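Local coordinates for trypsin-like serine protease (Magnetospirillum magneticum, PDB 5HMA), which promotes magnetite formation in magnetosomes and activates the MamE protease, its N-terminal trypsin-like domain being an inactive protease that binds transition metal ions, at residues P125-G129 against A130-T134; P179-V182 against I183-H186; D140-S144 against W145-G149. One frame throughout, in Å; residues are numbered along the deposited sequence.

In the fold
The three contacts lie in the protease-like domain and belong to its second antiparallel sheet or to segments leaving it. Along the chain the order is contact 1, contact 3, contact 2. Strand 131-139 starts in the hairpin of contact 1 and runs into the loop of contact 3; it also pairs with strand 173-179, which leads directly into helix 180-185 of contact 2. Centres are about 17 Å apart for contacts 1 and 2 and for contacts 1 and 3, and about 20 Å for contacts 2 and 3; no pair touches. The nickel site at contact 2 is thus separate from the loop of contact 3, which probably corresponds to the active-site loop of active relatives.

Contact 1 of 3, residues P125-G129 against A130-T134; sequences PLAVG and ATQIT
V128 sets CG1 opposite its own backbone N (chi1 177°), which leaves CG2 for I133; I133 in turn has CG1 anti to its carbonyl carbon (chi1 -52°), and the extended chain beyond it carries CD1 along the same face toward the neighbouring strand 124-128. The two side chains meet obliquely, CG2 of V128 lying 3.7 Å from CD1 of I133. On the other face of the hairpin, the bend at chi2 of Q132 folds its amide back over A127, with OE1 of Q132 3.9 Å from CB of A127.

The backbone holds these pairs in register. L126 N donates to I133 O at 2.8 Å and I133 N returns a bond to L126 O at 2.7 Å; V128 and T131 form the second hydrogen-bonded pair, V128 N to T131 O measuring 2.9 Å. Between them A127 and Q132 are a non-hydrogen-bonded pair. A type II' turn from V128 to T131 closes the two-residue hairpin, and G129 takes the positive phi (57°) that its first corner requires.

Strand 131-139 also pairs with strands 112-121 and 173-179. L126 packs on I164 and A166 of strand 159-167, while V128 and I133 touch D72, the neighbour of metal-binding H71.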
ATOM      1  N   PRO A 125       7.097 -10.026 -13.798  1.00 82.31           N
ATOM      2  CA  PRO A 125       7.239  -8.668 -14.342  1.00 81.80           C
ATOM      3  C   PRO A 125       5.908  -7.921 -14.442  1.00 77.17           C
ATOM      4  O   PRO A 125       4.857  -8.554 -14.545  1.00 73.20           O
ATOM      5  CB  PRO A 125       7.823  -8.913 -15.737  1.00 71.80           C
ATOM      6  CG  PRO A 125       7.268 -10.232 -16.130  1.00 70.18           C
ATOM      7  CD  PRO A 125       7.155 -11.051 -14.856  1.00 74.90           C
ATOM      8  N   LEU A 126       5.968  -6.592 -14.413  1.00 68.92           N
ATOM      9  CA  LEU A 126       4.798  -5.748 -14.645  1.00 61.69           C
ATOM     10  C   LEU A 126       5.221  -4.408 -15.221  1.00 76.74           C
ATOM     11  O   LEU A 126       6.190  -3.802 -14.756  1.00 81.65           O
ATOM     12  CB  LEU A 126       4.006  -5.526 -13.353  1.00 68.81           C
ATOM     13  CG  LEU A 126       2.809  -4.573 -13.435  1.00 67.84           C
ATOM     14  CD1 LEU A 126       1.761  -5.136 -14.366  1.00 65.73           C
ATOM     15  CD2 LEU A 126       2.213  -4.302 -12.062  1.00 58.25           C
ATOM     16  N   ALA A 127       4.494  -3.946 -16.233  1.00 73.32           N
ATOM     17  CA  ALA A 127       4.749  -2.630 -16.795  1.00 77.91           C
ATOM     18  C   ALA A 127       3.770  -1.610 -16.223  1.00 78.14           C
ATOM     19  O   ALA A 127       2.557  -1.760 -16.347  1.00 83.49           O
ATOM     20  CB  ALA A 127       4.661  -2.667 -18.319  1.00 84.20           C
ATOM     21  N   VAL A 128       4.319  -0.586 -15.575  1.00 79.02           N
ATOM     22  CA  VAL A 128       3.542   0.544 -15.084  1.00 66.34           C
ATOM     23  C   VAL A 128       3.992   1.776 -15.852  1.00 79.69           C
ATOM     24  O   VAL A 128       5.100   2.279 -15.642  1.00 81.06           O
ATOM     25  CB  VAL A 128       3.722   0.744 -13.573  1.00 70.96           C
ATOM     26  CG1 VAL A 128       2.962   1.992 -13.100  1.00 68.14           C
ATOM     27  CG2 VAL A 128       3.282  -0.499 -12.817  1.00 66.05           C
ATOM     28  N   GLY A 129       3.139   2.261 -16.749  1.00 83.08           N
ATOM     29  CA  GLY A 129       3.556   3.292 -17.678  1.00 83.78           C
ATOM     30  C   GLY A 129       4.763   2.819 -18.470  1.00 86.58           C
ATOM     31  O   GLY A 129       4.721   1.757 -19.087  1.00 86.15           O
ATOM     32  N   ALA A 130       5.847   3.591 -18.426  1.00 88.56           N
ATOM     33  CA  ALA A 130       7.059   3.267 -19.180  1.00 85.64           C
ATOM     34  C   ALA A 130       8.047   2.443 -18.354  1.00 87.46           C
ATOM     35  O   ALA A 130       9.096   2.031 -18.850  1.00 99.70           O
ATOM     36  CB  ALA A 130       7.728   4.545 -19.676  1.00 83.79           C
ATOM     37  N   THR A 131       7.711   2.197 -17.095  1.00 82.49           N
ATOM     38  CA  THR A 131       8.619   1.488 -16.212  1.00 87.08           C
ATOM     39  C   THR A 131       8.347  -0.016 -16.223  1.00 91.63           C
ATOM     40  O   THR A 131       7.227  -0.461 -15.965  1.00 95.33           O
ATOM     41  CB  THR A 131       8.520   2.024 -14.768  1.00 83.95           C
ATOM     42  OG1 THR A 131       8.723   3.441 -14.776  1.00 95.33           O
ATOM     43  CG2 THR A 131       9.569   1.379 -13.875  1.00 79.40           C
ATOM     44  N   GLN A 132       9.381  -0.791 -16.535  1.00 91.10           N
ATOM     45  CA  GLN A 132       9.312  -2.241 -16.426  1.00 88.29           C
ATOM     46  C   GLN A 132       9.728  -2.678 -15.028  1.00 82.32           C
ATOM     47  O   GLN A 132      10.913  -2.715 -14.703  1.00 87.06           O
ATOM     48  CB  GLN A 132      10.201  -2.911 -17.479  1.00 96.72           C
ATOM     49  CG  GLN A 132       9.659  -2.841 -18.906  1.00118.47           C
ATOM     50  CD  GLN A 132       8.467  -3.764 -19.139  1.00127.30           C
ATOM     51  OE1 GLN A 132       8.052  -4.516 -18.244  1.00133.02           O
ATOM     52  NE2 GLN A 132       7.913  -3.713 -20.352  1.00118.86           N
ATOM     53  N   ILE A 133       8.750  -2.999 -14.193  1.00 76.66           N
ATOM     54  CA  ILE A 133       9.046  -3.481 -12.852  1.00 75.03           C
ATOM     55  C   ILE A 133       9.205  -4.999 -12.872  1.00 78.91           C
ATOM     56  O   ILE A 133       8.412  -5.711 -13.491  1.00 78.89           O
ATOM     57  CB  ILE A 133       7.968  -3.058 -11.866  1.00 72.07           C
ATOM     58  CG1 ILE A 133       7.727  -1.555 -11.968  1.00 67.01           C
ATOM     59  CG2 ILE A 133       8.351  -3.469 -10.443  1.00 72.23           C
ATOM     60  CD1 ILE A 133       6.529  -1.113 -11.176  1.00 71.65           C
ATOM     61  N   THR A 134      10.234  -5.487 -12.189  1.00 69.32           N
ATOM     62  CA  THR A 134      10.528  -6.914 -12.152  1.00 74.65           C
ATOM     63  C   THR A 134      10.496  -7.494 -10.736  1.00 67.36           C
ATOM     64  O   THR A 134      10.436  -6.754  -9.750  1.00 61.08           O
ATOM     65  CB  THR A 134      11.907  -7.199 -12.757  1.00 82.42           C
ATOM     66  OG1 THR A 134      12.886  -6.398 -12.083  1.00 82.20           O
ATOM     67  CG2 THR A 134      11.918  -6.867 -14.241  1.00 77.81           C
TER

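Contact 2 of 3, residues P179-V182 against I183-H186; sequences PAQV and IVSH. With NI (nickel (II) ion), chain C.
V182 and H186 meet one turn apart at the end of helix 180-185, the last helix of this protease-like domain, where a doubly used carbonyl fixes a metal-binding histidine. V182 O accepts from H186 N at 3.1 Å and again from H186 ND1 at 2.9 Å. The oxygen sits close to the imidazole plane, 12° out of it, at the ring edge. This bond is made with CG of H186 anti to its carbonyl carbon (chi1 -71°), which swings the ring back along the helix, where CG1 of V182 lies 3.7 Å from ND1 of H186. Q181 O is likewise gripped twice, by S185 N and by S185 OG, each 3.1 Å away and reaching it from opposite faces of the carbonyl plane.

On the exposed side the packing is looser. Q181 only lays its amide obliquely against V184, NE2 of Q181 standing 3.9 Å from CB of V184, and only van der Waals contact joins these two side chains. On the buried side, A180 touches V92 and I183 touches M89.

Donation from ND1 leaves NE2 as the coordinating nitrogen: H186 NE2 binds nickel at 2.2 Å, alongside H71 NE2 and three waters.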
ATOM      1  N   PRO A 179       7.624  -6.606  -3.128  1.00 60.67           N
ATOM      2  CA  PRO A 179       8.097  -7.169  -1.850  1.00 56.71           C
ATOM      3  C   PRO A 179       8.546  -6.093  -0.858  1.00 57.08           C
ATOM      4  O   PRO A 179       9.156  -5.106  -1.260  1.00 56.68           O
ATOM      5  CB  PRO A 179       9.280  -8.051  -2.268  1.00 46.06           C
ATOM      6  CG  PRO A 179       8.982  -8.425  -3.679  1.00 50.61           C
ATOM      7  CD  PRO A 179       8.292  -7.216  -4.287  1.00 52.43           C
ATOM      8  N   ALA A 180       8.254  -6.286   0.424  1.00 57.82           N
ATOM      9  CA  ALA A 180       8.543  -5.266   1.426  1.00 65.01           C
ATOM     10  C   ALA A 180      10.042  -4.984   1.565  1.00 67.12           C
ATOM     11  O   ALA A 180      10.427  -3.898   1.985  1.00 66.70           O
ATOM     12  CB  ALA A 180       7.955  -5.669   2.771  1.00 68.84           C
ATOM     13  N   GLN A 181      10.886  -5.948   1.203  1.00 64.83           N
ATOM     14  CA  GLN A 181      12.335  -5.756   1.300  1.00 71.18           C
ATOM     15  C   GLN A 181      12.809  -4.598   0.417  1.00 69.29           C
ATOM     16  O   GLN A 181      13.813  -3.937   0.711  1.00 69.26           O
ATOM     17  CB  GLN A 181      13.077  -7.043   0.922  1.00 80.21           C
ATOM     18  CG  GLN A 181      14.599  -6.949   1.047  1.00103.12           C
ATOM     19  CD  GLN A 181      15.057  -6.450   2.418  1.00110.92           C
ATOM     20  OE1 GLN A 181      14.426  -6.723   3.446  1.00 97.18           O
ATOM     21  NE2 GLN A 181      16.164  -5.709   2.432  1.00116.21           N
ATOM     22  N   VAL A 182      12.073  -4.361  -0.664  1.00 65.21           N
ATOM     23  CA  VAL A 182      12.359  -3.259  -1.571  1.00 70.90           C
ATOM     24  C   VAL A 182      12.268  -1.935  -0.815  1.00 80.38           C
ATOM     25  O   VAL A 182      13.081  -1.033  -1.018  1.00 87.56           O
ATOM     26  CB  VAL A 182      11.407  -3.299  -2.786  1.00 72.17           C
ATOM     27  CG1 VAL A 182      11.319  -1.941  -3.464  1.00 72.52           C
ATOM     28  CG2 VAL A 182      11.847  -4.392  -3.768  1.00 59.08           C
ATOM     29  N   ILE A 183      11.290  -1.831   0.079  1.00 74.90           N
ATOM     30  CA  ILE A 183      11.143  -0.644   0.910  1.00 64.95           C
ATOM     31  C   ILE A 183      12.380  -0.403   1.763  1.00 72.93           C
ATOM     32  O   ILE A 183      12.944   0.691   1.767  1.00 83.48           O
ATOM     33  CB  ILE A 183       9.907  -0.749   1.812  1.00 70.80           C
ATOM     34  CG1 ILE A 183       8.638  -0.923   0.977  1.00 69.14           C
ATOM     35  CG2 ILE A 183       9.795   0.477   2.711  1.00 68.20           C
ATOM     36  CD1 ILE A 183       7.402  -1.200   1.826  1.00 63.35           C
ATOM     37  N   VAL A 184      12.792  -1.432   2.495  1.00 72.34           N
ATOM     38  CA  VAL A 184      13.938  -1.333   3.388  1.00 72.48           C
ATOM     39  C   VAL A 184      15.193  -0.836   2.674  1.00 82.49           C
ATOM     40  O   VAL A 184      15.851   0.103   3.133  1.00 96.12           O
ATOM     41  CB  VAL A 184      14.218  -2.686   4.047  1.00 73.43           C
ATOM     42  CG1 VAL A 184      15.420  -2.579   4.986  1.00 65.92           C
ATOM     43  CG2 VAL A 184      12.972  -3.190   4.773  1.00 69.66           C
ATOM     44  N   SER A 185      15.514  -1.468   1.549  1.00 76.28           N
ATOM     45  CA  SER A 185      16.781  -1.220   0.862  1.00 84.98           C
ATOM     46  C   SER A 185      16.793   0.102   0.096  1.00 92.17           C
ATOM     47  O   SER A 185      17.844   0.723  -0.055  1.00 96.34           O
ATOM     48  CB  SER A 185      17.095  -2.371  -0.091  1.00 79.53           C
ATOM     49  OG  SER A 185      16.018  -2.584  -0.979  1.00 86.25           O
ATOM     50  N   HIS A 186      15.629   0.534  -0.381  1.00 89.36           N
ATOM     51  CA  HIS A 186      15.552   1.779  -1.141  1.00 87.28           C
ATOM     52  C   HIS A 186      15.237   2.966  -0.224  1.00 94.58           C
ATOM     53  O   HIS A 186      15.024   4.085  -0.693  1.00104.32           O
ATOM     54  CB  HIS A 186      14.512   1.668  -2.269  1.00 75.99           C
ATOM     55  CG  HIS A 186      14.930   0.767  -3.397  1.00 83.22           C
ATOM     56  ND1 HIS A 186      14.810  -0.605  -3.340  1.00 92.99           N
ATOM     57  CD2 HIS A 186      15.474   1.043  -4.608  1.00 83.20           C
ATOM     58  CE1 HIS A 186      15.263  -1.136  -4.463  1.00 86.00           C
ATOM     59  NE2 HIS A 186      15.670  -0.158  -5.249  1.00 75.66           N
TER
HETATM   60 NI    NI C 301      15.518  -1.333  -7.057  1.00 95.90          NI
HETATM   61  O   HOH W   1      15.247   0.581  -8.105  1.00 79.28           O
HETATM   62  O   HOH W   2      15.735  -3.252  -5.985  1.00 79.32           O
HETATM   63  O   HOH W   3      15.297  -2.350  -9.029  1.00 83.31           O

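Contact 3 of 3, residues D140-S144 against W145-G149; sequences DAVYS and WEQTG
Q147 reaches back with its extended side chain to Y143 and S144, and its amide is the centre of the first shell. OE1 of Q147 takes two backbone donors: Y143 N at 2.6 Å, in the plane of the amide carbonyl, and S144 N at 2.9 Å, tilted 23° from that plane. The other branch, NE2 of Q147, donates to A141 O at 3.2 Å, so one amide grips three backbone groups of the preceding loop, A141 O, Y143 N and S144 N, which fixes which branch is oxygen. The ring of Y143 crosses this amide at about a right angle in direction, with the two planes 66° apart, and CD1 of Y143 is 3.1 Å from OE1 of Q147.

A second set of bonds starts at S144. With OG anti to its backbone N (chi1 168°), S144 receives E146 N on OG at 3.0 Å, an ST turn, while S144 O accepts Q147 N at 2.9 Å. Together they start the 3-10 segment 145-147 and hold the backbone of Q147 where its side chain can reach back. Beside it, CG of E146 lies over the centre of the W145 ring.

Further out, R115 of strand 112-121 makes a cation-pi contact with the Y143 ring, and S24 OG is bonded to E146 O. T148 OG1 is bonded to A165 N of strand 159-167, its side chain lying against H39 and S40.

The sequence Q147-T148-G149 probably falls where active S1C and trypsin-like enzymes carry the serine of their active-site motif. T148 probably occupies that nucleophile position, consistent with the loss of proteolytic activity, and the loop as a whole resembles the active-site loop of the chymotrypsin fold.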
ATOM      1  N   ASP A 140      -3.862 -13.838  -5.791  1.00 52.82           N
ATOM      2  CA  ASP A 140      -5.261 -13.563  -6.070  1.00 61.67           C
ATOM      3  C   ASP A 140      -5.945 -12.856  -4.896  1.00 60.46           C
ATOM      4  O   ASP A 140      -7.171 -12.773  -4.857  1.00 69.30           O
ATOM      5  CB  ASP A 140      -5.998 -14.865  -6.424  1.00 63.09           C
ATOM      6  CG  ASP A 140      -5.588 -16.034  -5.539  1.00 78.64           C
ATOM      7  OD1 ASP A 140      -5.273 -15.813  -4.355  1.00 75.50           O
ATOM      8  OD2 ASP A 140      -5.582 -17.182  -6.027  1.00 83.49           O
ATOM      9  N   ALA A 141      -5.164 -12.344  -3.945  1.00 54.90           N
ATOM     10  CA  ALA A 141      -5.745 -11.587  -2.824  1.00 59.68           C
ATOM     11  C   ALA A 141      -6.110 -10.168  -3.258  1.00 54.82           C
ATOM     12  O   ALA A 141      -6.910  -9.495  -2.614  1.00 47.97           O
ATOM     13  CB  ALA A 141      -4.791 -11.536  -1.634  1.00 47.51           C
ATOM     14  N   VAL A 142      -5.497  -9.718  -4.345  1.00 51.59           N
ATOM     15  CA  VAL A 142      -5.772  -8.399  -4.908  1.00 47.77           C
ATOM     16  C   VAL A 142      -6.844  -8.516  -5.990  1.00 60.31           C
ATOM     17  O   VAL A 142      -6.607  -9.098  -7.050  1.00 70.91           O
ATOM     18  CB  VAL A 142      -4.487  -7.778  -5.452  1.00 53.64           C
ATOM     19  CG1 VAL A 142      -4.778  -6.480  -6.201  1.00 53.56           C
ATOM     20  CG2 VAL A 142      -3.476  -7.583  -4.309  1.00 50.15           C
ATOM     21  N   TYR A 143      -8.032  -7.983  -5.710  1.00 60.67           N
ATOM     22  CA  TYR A 143      -9.172  -8.124  -6.618  1.00 67.39           C
ATOM     23  C   TYR A 143      -9.717  -6.768  -7.099  1.00 70.39           C
ATOM     24  O   TYR A 143     -10.506  -6.715  -8.042  1.00 67.32           O
ATOM     25  CB  TYR A 143     -10.298  -8.926  -5.935  1.00 62.45           C
ATOM     26  CG  TYR A 143     -11.021  -8.153  -4.846  1.00 72.08           C
ATOM     27  CD1 TYR A 143     -10.457  -7.993  -3.579  1.00 66.94           C
ATOM     28  CD2 TYR A 143     -12.266  -7.576  -5.085  1.00 72.66           C
ATOM     29  CE1 TYR A 143     -11.111  -7.268  -2.584  1.00 71.48           C
ATOM     30  CE2 TYR A 143     -12.929  -6.857  -4.098  1.00 69.42           C
ATOM     31  CZ  TYR A 143     -12.352  -6.702  -2.851  1.00 76.41           C
ATOM     32  OH  TYR A 143     -13.019  -5.981  -1.878  1.00 73.08           O
ATOM     33  N   SER A 144      -9.308  -5.678  -6.449  1.00 59.38           N
ATOM     34  CA  SER A 144      -9.883  -4.365  -6.748  1.00 56.56           C
ATOM     35  C   SER A 144      -8.828  -3.280  -6.922  1.00 61.40           C
ATOM     36  O   SER A 144      -7.839  -3.249  -6.203  1.00 54.10           O
ATOM     37  CB  SER A 144     -10.860  -3.942  -5.643  1.00 56.52           C
ATOM     38  OG  SER A 144     -11.223  -2.565  -5.759  1.00 68.78           O
ATOM     39  N   TRP A 145      -9.065  -2.378  -7.870  1.00 58.42           N
ATOM     40  CA  TRP A 145      -8.215  -1.215  -8.056  1.00 52.43           C
ATOM     41  C   TRP A 145      -8.035  -0.423  -6.753  1.00 46.86           C
ATOM     42  O   TRP A 145      -7.003   0.213  -6.544  1.00 47.91           O
ATOM     43  CB  TRP A 145      -8.790  -0.312  -9.155  1.00 54.61           C
ATOM     44  CG  TRP A 145     -10.087   0.320  -8.801  1.00 69.05           C
ATOM     45  CD1 TRP A 145     -11.330  -0.202  -8.990  1.00 72.90           C
ATOM     46  CD2 TRP A 145     -10.278   1.613  -8.204  1.00 73.65           C
ATOM     47  NE1 TRP A 145     -12.284   0.682  -8.549  1.00 76.69           N
ATOM     48  CE2 TRP A 145     -11.667   1.805  -8.065  1.00 76.75           C
ATOM     49  CE3 TRP A 145      -9.410   2.625  -7.778  1.00 75.90           C
ATOM     50  CZ2 TRP A 145     -12.209   2.966  -7.513  1.00 81.55           C
ATOM     51  CZ3 TRP A 145      -9.949   3.776  -7.230  1.00 79.97           C
ATOM     52  CH2 TRP A 145     -11.336   3.936  -7.102  1.00 85.06           C
ATOM     53  N   GLU A 146      -9.014  -0.493  -5.857  1.00 54.46           N
ATOM     54  CA  GLU A 146      -8.938   0.255  -4.604  1.00 58.57           C
ATOM     55  C   GLU A 146      -7.900  -0.297  -3.639  1.00 51.05           C
ATOM     56  O   GLU A 146      -7.492   0.390  -2.703  1.00 60.86           O
ATOM     57  CB  GLU A 146     -10.310   0.289  -3.938  1.00 52.69           C
ATOM     58  CG  GLU A 146     -11.378   0.778  -4.893  1.00 73.62           C
ATOM     59  CD  GLU A 146     -12.664   1.133  -4.198  1.00 89.40           C
ATOM     60  OE1 GLU A 146     -12.895   2.347  -3.961  1.00 86.15           O
ATOM     61  OE2 GLU A 146     -13.438   0.192  -3.897  1.00 86.22           O
ATOM     62  N   GLN A 147      -7.455  -1.528  -3.866  1.00 53.25           N
ATOM     63  CA  GLN A 147      -6.449  -2.145  -2.993  1.00 47.50           C
ATOM     64  C   GLN A 147      -5.051  -1.699  -3.375  1.00 42.11           C
ATOM     65  O   GLN A 147      -4.083  -1.947  -2.654  1.00 44.24           O
ATOM     66  CB  GLN A 147      -6.531  -3.672  -3.055  1.00 50.63           C
ATOM     67  CG  GLN A 147      -7.748  -4.269  -2.387  1.00 46.73           C
ATOM     68  CD  GLN A 147      -7.894  -5.738  -2.718  1.00 53.43           C
ATOM     69  OE1 GLN A 147      -8.017  -6.100  -3.890  1.00 54.06           O
ATOM     70  NE2 GLN A 147      -7.864  -6.597  -1.694  1.00 48.60           N
ATOM     71  N   THR A 148      -4.941  -1.052  -4.526  1.00 43.45           N
ATOM     72  CA  THR A 148      -3.640  -0.620  -5.018  1.00 45.30           C
ATOM     73  C   THR A 148      -2.991   0.313  -4.006  1.00 48.73           C
ATOM     74  O   THR A 148      -3.646   1.217  -3.491  1.00 49.76           O
ATOM     75  CB  THR A 148      -3.782   0.061  -6.391  1.00 45.15           C
ATOM     76  OG1 THR A 148      -4.085  -0.940  -7.370  1.00 52.79           O
ATOM     77  CG2 THR A 148      -2.519   0.781  -6.778  1.00 44.04           C
ATOM     78  N   GLY A 149      -1.716   0.070  -3.696  1.00 43.00           N
ATOM     79  CA  GLY A 149      -1.002   0.901  -2.740  1.00 35.84           C
ATOM     80  C   GLY A 149      -1.134   0.422  -1.296  1.00 47.85           C
ATOM     81  O   GLY A 149      -0.373   0.845  -0.424  1.00 41.72           O
TER